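Local coordinates for Lin2004 protein (Listeria innocua, PDB 2HUJ) that is of unknown function but adopts a four-helical bundle fold and represents a bacterial protein family, DUF1798, at residues Q32-W37 / S121-L126; D61-C66 / D96-T101. One frame throughout, in Å; residues are numbered along the deposited sequence.

Contact 1: residues Q32-W37 / S121-L126; sequences QNEKNW and STKYTL
The side-chain amide of Asn33 meets the flank of Thr122, with Asn33 CG 3.7 Å from the methyl Thr122 CG2. With CG anti to the backbone N (chi1 -172°), Asn33 sends its amide across to the other helix. Its ND2 comes within 3.6 Å of Lys123 N, a packing contact between two N-H groups, and donates instead to the backbone carbonyl of Tyr119, one turn earlier. The other end of the amide is joined to Thr122 by a water that donates to both: its oxygen is 2.7 Å from Asn33 OD1 and 3.2 Å from Thr122 OG1. Asparagine suits this buried place because one short group supplies both donor and acceptor; threonine adds a methyl for packing and a hydroxyl that also bonds to Ala94 O.

The two helices, 16-45 and 112-137, are nearly antiparallel members of a four-helix bundle, their local axes 10.4 Å apart at an angle of 163°. Toward the more exposed side, Glu34 OE2 packs against the Lys123 methylene CD at 3.6 Å. The bend at chi3 of Lys123 leaves NZ 4.6 Å from Glu34 OE2, too long for a salt bridge, though the opposite charges should still attract. Tyr119 links them: its OH is hydrogen-bonded to both Glu34 OE1 and Lys123 NZ, while its ring stacks with Trp37. Farther back on helix 16-45, Gln32 NE2 donates to Asn36 OD1 at 2.8 Å, the acceptor lying in the Gln32 amide plane while the nitrogen is tilted from the Asn36 carbonyl plane; the other end of that amide, ND2, bonds to Thr101 OG1 of helix 88-104.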
# COMPACT_ATOMS: atom_id res chain seq x y z
N GLN A 32 2.07 -4.05 3.65
CA GLN A 32 2.20 -2.81 4.40
C GLN A 32 0.84 -2.23 4.74
O GLN A 32 0.61 -1.74 5.86
CB GLN A 32 3.04 -1.79 3.63
CG GLN A 32 3.22 -0.46 4.36
CD GLN A 32 3.99 -0.59 5.69
OE1 GLN A 32 5.10 -1.06 5.68
NE2 GLN A 32 3.37 -0.19 6.82
N ASN A 33 -0.05 -2.23 3.76
CA ASN A 33 -1.39 -1.68 3.93
C ASN A 33 -2.10 -2.41 5.08
O ASN A 33 -2.72 -1.79 5.95
CB ASN A 33 -2.14 -1.78 2.61
CG ASN A 33 -3.49 -1.05 2.65
OD1 ASN A 33 -3.55 0.11 3.08
ND2 ASN A 33 -4.54 -1.72 2.21
N GLU A 34 -1.97 -3.74 5.10
CA GLU A 34 -2.49 -4.58 6.18
C GLU A 34 -1.88 -4.26 7.54
O GLU A 34 -2.58 -4.21 8.52
CB GLU A 34 -2.29 -6.08 5.88
CG GLU A 34 -2.99 -6.63 4.69
CD GLU A 34 -4.50 -6.47 4.73
OE1 GLU A 34 -5.09 -6.37 5.82
OE2 GLU A 34 -5.09 -6.49 3.63
N LYS A 35 -0.56 -4.03 7.57
CA LYS A 35 0.13 -3.65 8.79
C LYS A 35 -0.45 -2.36 9.35
O LYS A 35 -0.68 -2.28 10.57
CB LYS A 35 1.63 -3.46 8.55
CG LYS A 35 2.44 -4.70 8.31
CD LYS A 35 3.92 -4.30 8.20
CE LYS A 35 4.81 -5.42 7.73
NZ LYS A 35 6.23 -4.92 7.60
N ASN A 36 -0.71 -1.39 8.48
CA ASN A 36 -1.28 -0.11 8.91
C ASN A 36 -2.60 -0.33 9.60
O ASN A 36 -2.89 0.23 10.67
CB ASN A 36 -1.51 0.83 7.72
CG ASN A 36 -0.20 1.28 7.03
OD1 ASN A 36 0.91 0.95 7.44
ND2 ASN A 36 -0.39 2.04 5.95
N TRP A 37 -3.44 -1.14 8.96
CA TRP A 37 -4.80 -1.38 9.44
C TRP A 37 -4.77 -2.13 10.77
O TRP A 37 -5.49 -1.80 11.70
CB TRP A 37 -5.54 -2.19 8.38
CG TRP A 37 -6.94 -2.56 8.68
CD1 TRP A 37 -7.45 -3.82 8.73
CD2 TRP A 37 -8.06 -1.67 8.92
NE1 TRP A 37 -8.79 -3.78 8.99
CE2 TRP A 37 -9.20 -2.48 9.11
CE3 TRP A 37 -8.20 -0.28 9.00
CZ2 TRP A 37 -10.47 -1.95 9.42
CZ3 TRP A 37 -9.47 0.25 9.28
CH2 TRP A 37 -10.57 -0.58 9.48
N SER A 121 -9.59 1.18 -0.21
CA SER A 121 -9.30 1.70 -1.55
C SER A 121 -7.96 1.14 -2.04
O SER A 121 -7.85 0.64 -3.16
CB SER A 121 -9.28 3.23 -1.54
OG SER A 121 -8.91 3.73 -2.81
N THR A 122 -6.93 1.25 -1.21
CA THR A 122 -5.64 0.67 -1.55
C THR A 122 -5.69 -0.81 -1.79
O THR A 122 -5.12 -1.32 -2.77
CB THR A 122 -4.61 0.99 -0.45
OG1 THR A 122 -4.44 2.42 -0.40
CG2 THR A 122 -3.28 0.36 -0.78
N LYS A 123 -6.38 -1.52 -0.90
CA LYS A 123 -6.48 -2.95 -1.02
C LYS A 123 -7.13 -3.34 -2.35
O LYS A 123 -6.65 -4.24 -3.02
CB LYS A 123 -7.26 -3.53 0.16
CG LYS A 123 -7.39 -5.07 0.12
CD LYS A 123 -7.81 -5.71 1.47
CE LYS A 123 -9.16 -5.26 1.98
NZ LYS A 123 -9.61 -6.03 3.22
N TYR A 124 -8.19 -2.65 -2.72
CA TYR A 124 -8.89 -2.87 -3.99
C TYR A 124 -8.00 -2.67 -5.20
O TYR A 124 -7.88 -3.55 -6.06
CB TYR A 124 -10.19 -2.06 -4.07
CG TYR A 124 -11.21 -2.39 -2.99
CD1 TYR A 124 -11.18 -3.63 -2.30
CD2 TYR A 124 -12.19 -1.49 -2.64
CE1 TYR A 124 -12.10 -3.91 -1.28
CE2 TYR A 124 -13.13 -1.77 -1.66
CZ TYR A 124 -13.08 -2.98 -0.97
OH TYR A 124 -14.03 -3.19 -0.00
N THR A 125 -7.33 -1.55 -5.25
CA THR A 125 -6.48 -1.20 -6.39
C THR A 125 -5.32 -2.18 -6.52
O THR A 125 -5.02 -2.66 -7.62
CB THR A 125 -5.97 0.23 -6.23
OG1 THR A 125 -7.09 1.14 -6.23
CG2 THR A 125 -4.98 0.59 -7.36
N LEU A 126 -4.66 -2.48 -5.41
CA LEU A 126 -3.45 -3.31 -5.47
C LEU A 126 -3.80 -4.78 -5.67
O LEU A 126 -3.03 -5.53 -6.31
CB LEU A 126 -2.59 -3.12 -4.20
CG LEU A 126 -2.01 -1.73 -4.01
CD1 LEU A 126 -1.17 -1.69 -2.78
CD2 LEU A 126 -1.25 -1.23 -5.21
O HOH W 1 -4.12 2.70 2.74

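Contact 2: residues D61-C66 / D96-T101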
# COMPACT_ATOMS: atom_id res chain seq x y z
N ASP A 61 8.87 5.26 7.38
CA ASP A 61 9.94 5.06 6.40
C ASP A 61 9.82 3.74 5.62
O ASP A 61 10.00 3.71 4.43
CB ASP A 61 11.31 5.07 7.07
CG ASP A 61 11.79 6.47 7.50
OD1 ASP A 61 11.20 7.49 7.11
OD2 ASP A 61 12.84 6.49 8.20
N GLU A 62 9.56 2.64 6.31
CA GLU A 62 9.39 1.35 5.63
C GLU A 62 8.16 1.40 4.68
O GLU A 62 8.22 0.94 3.54
CB GLU A 62 9.27 0.24 6.68
CG GLU A 62 8.72 -1.11 6.21
CD GLU A 62 9.60 -1.80 5.20
OE1 GLU A 62 10.78 -1.37 5.04
OE2 GLU A 62 9.12 -2.76 4.56
N ALA A 63 7.05 1.98 5.14
CA ALA A 63 5.91 2.19 4.25
C ALA A 63 6.25 2.99 2.99
O ALA A 63 5.85 2.62 1.87
CB ALA A 63 4.74 2.86 5.01
N LYS A 64 7.03 4.05 3.16
CA LYS A 64 7.47 4.89 2.03
C LYS A 64 8.37 4.10 1.07
O LYS A 64 8.26 4.24 -0.14
CB LYS A 64 8.22 6.11 2.57
CG LYS A 64 8.65 7.13 1.51
CD LYS A 64 7.47 7.75 0.81
CE LYS A 64 7.78 9.15 0.29
NZ LYS A 64 6.61 10.08 0.26
N ARG A 65 9.28 3.30 1.62
CA ARG A 65 10.15 2.41 0.81
C ARG A 65 9.28 1.46 -0.03
O ARG A 65 9.51 1.30 -1.21
CB ARG A 65 11.11 1.62 1.71
CG ARG A 65 11.98 0.60 0.95
CD ARG A 65 12.61 -0.46 1.90
NE ARG A 65 11.67 -1.51 2.29
CZ ARG A 65 11.47 -2.66 1.63
NH1 ARG A 65 12.14 -2.94 0.51
NH2 ARG A 65 10.59 -3.53 2.09
N CYS A 66 8.26 0.86 0.60
CA CYS A 66 7.36 -0.04 -0.10
C CYS A 66 6.68 0.70 -1.24
O CYS A 66 6.58 0.17 -2.36
CB CYS A 66 6.30 -0.67 0.83
SG CYS A 66 6.99 -1.81 2.07
N ASP A 96 -0.31 7.06 -1.83
CA ASP A 96 -0.52 8.16 -0.89
C ASP A 96 -1.28 7.65 0.32
O ASP A 96 -0.96 8.00 1.48
CB ASP A 96 -1.32 9.29 -1.51
CG ASP A 96 -0.58 10.06 -2.57
OD1 ASP A 96 0.68 10.01 -2.63
OD2 ASP A 96 -1.28 10.74 -3.36
N ASN A 97 -2.30 6.82 0.07
CA ASN A 97 -3.13 6.30 1.17
C ASN A 97 -2.32 5.51 2.17
O ASN A 97 -2.58 5.55 3.37
CB ASN A 97 -4.23 5.36 0.64
CG ASN A 97 -5.26 6.06 -0.24
OD1 ASN A 97 -5.38 7.28 -0.20
ND2 ASN A 97 -5.98 5.30 -1.05
N VAL A 98 -1.38 4.72 1.67
CA VAL A 98 -0.54 3.90 2.53
C VAL A 98 0.31 4.78 3.44
O VAL A 98 0.48 4.48 4.61
CB VAL A 98 0.35 2.99 1.71
CG1 VAL A 98 1.31 2.21 2.62
CG2 VAL A 98 -0.49 1.98 0.91
N GLN A 99 0.82 5.89 2.92
CA GLN A 99 1.62 6.78 3.76
C GLN A 99 0.73 7.45 4.83
O GLN A 99 1.10 7.51 6.01
CB GLN A 99 2.37 7.82 2.95
CG GLN A 99 3.10 8.85 3.85
CD GLN A 99 4.19 9.62 3.13
OE1 GLN A 99 5.08 9.02 2.53
NE2 GLN A 99 4.11 10.95 3.17
N MSE A 100 -0.44 7.95 4.42
CA MSE A 100 -1.35 8.60 5.35
C MSE A 100 -1.79 7.68 6.50
O MSE A 100 -1.80 8.09 7.67
CB MSE A 100 -2.61 9.08 4.64
CG MSE A 100 -2.43 10.21 3.72
SE MSE A 100 -4.26 10.36 2.82
CE MSE A 100 -3.75 10.06 1.42
N THR A 101 -2.19 6.47 6.15
CA THR A 101 -2.64 5.49 7.13
C THR A 101 -1.48 4.96 8.00
O THR A 101 -1.70 4.63 9.18
CB THR A 101 -3.44 4.34 6.49
OG1 THR A 101 -2.70 3.70 5.45
CG2 THR A 101 -4.80 4.86 5.95
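Lys64 and Gln99 reach toward each other over the outer side of the contact, their chains crossing at a slant. In the conformer of Lys64 described here, NZ donates to Gln99 OE1 at 2.9 Å. The ammonium approaches from beside the carbonyl, with a C=O...N angle of 125°, and lies somewhat off the carbonyl plane. Gln99 is stretched out beyond a CG set anti to its backbone N (chi1 174°), whereas Lys64 is bent at chi2 and chi4, folding its aliphatic part against the same oxygen. Lys64 has a second conformer, so this link is probably not permanent. Long, flexible polar chains suit the outer side of the interface, where they can bond across the helices and still face water.

Beneath them two apolar side chains meet: each leaves its CA toward the other helix, and Ala63 CB lies 4.2 Å from Val98 CG1. Helices 52-81 and 88-104 are consecutive in the four-helix bundle, and alanine lets them come close, with Ala63 CA 6.3 Å from Gln99 CA. Gln32 of helix 16-45 packs on both Ala63 and Val98, and Thr122 of helix 112-137 also touches Val98.

Each helix also carries bonds of its own. Arg65 grips Glu62 side-on in a salt bridge, with NE 2.9 Å from OE1 and the straighter bond, 174° at the hydrogen, from NH2 to OE2; NH2 also bonds to Gln28. On helix 88-104, Thr101 OG1 donates to Asn97 O at 2.8 Å, approaching from the face opposite Thr101 N, so the carbonyl takes two donors, and the buried hydroxyl is further bonded to Asn36 ND2 of helix 16-45.

Overall arrangement
Each contact joins a different pair of helices, and together they use all four of the bundle: 16-45 with 112-137 in contact 1, 52-81 with 88-104 in contact 2. Along the chain the order is 32-37, 61-66, 96-101, 121-126, so contact 2 is nested within the loop that contact 1 closes. Their centres are about 10 Å apart and they touch inside the bundle. Asn36 ND2 lies 2.9 Å from Thr101 OG1, a probable hydrogen bond, Gln32 CD packs 3.6 Å from Ala63 CB, and Thr122 packs on Asn97. Thus the first and last helices are tied to the middle pair through a core that mixes polar and apolar side chains.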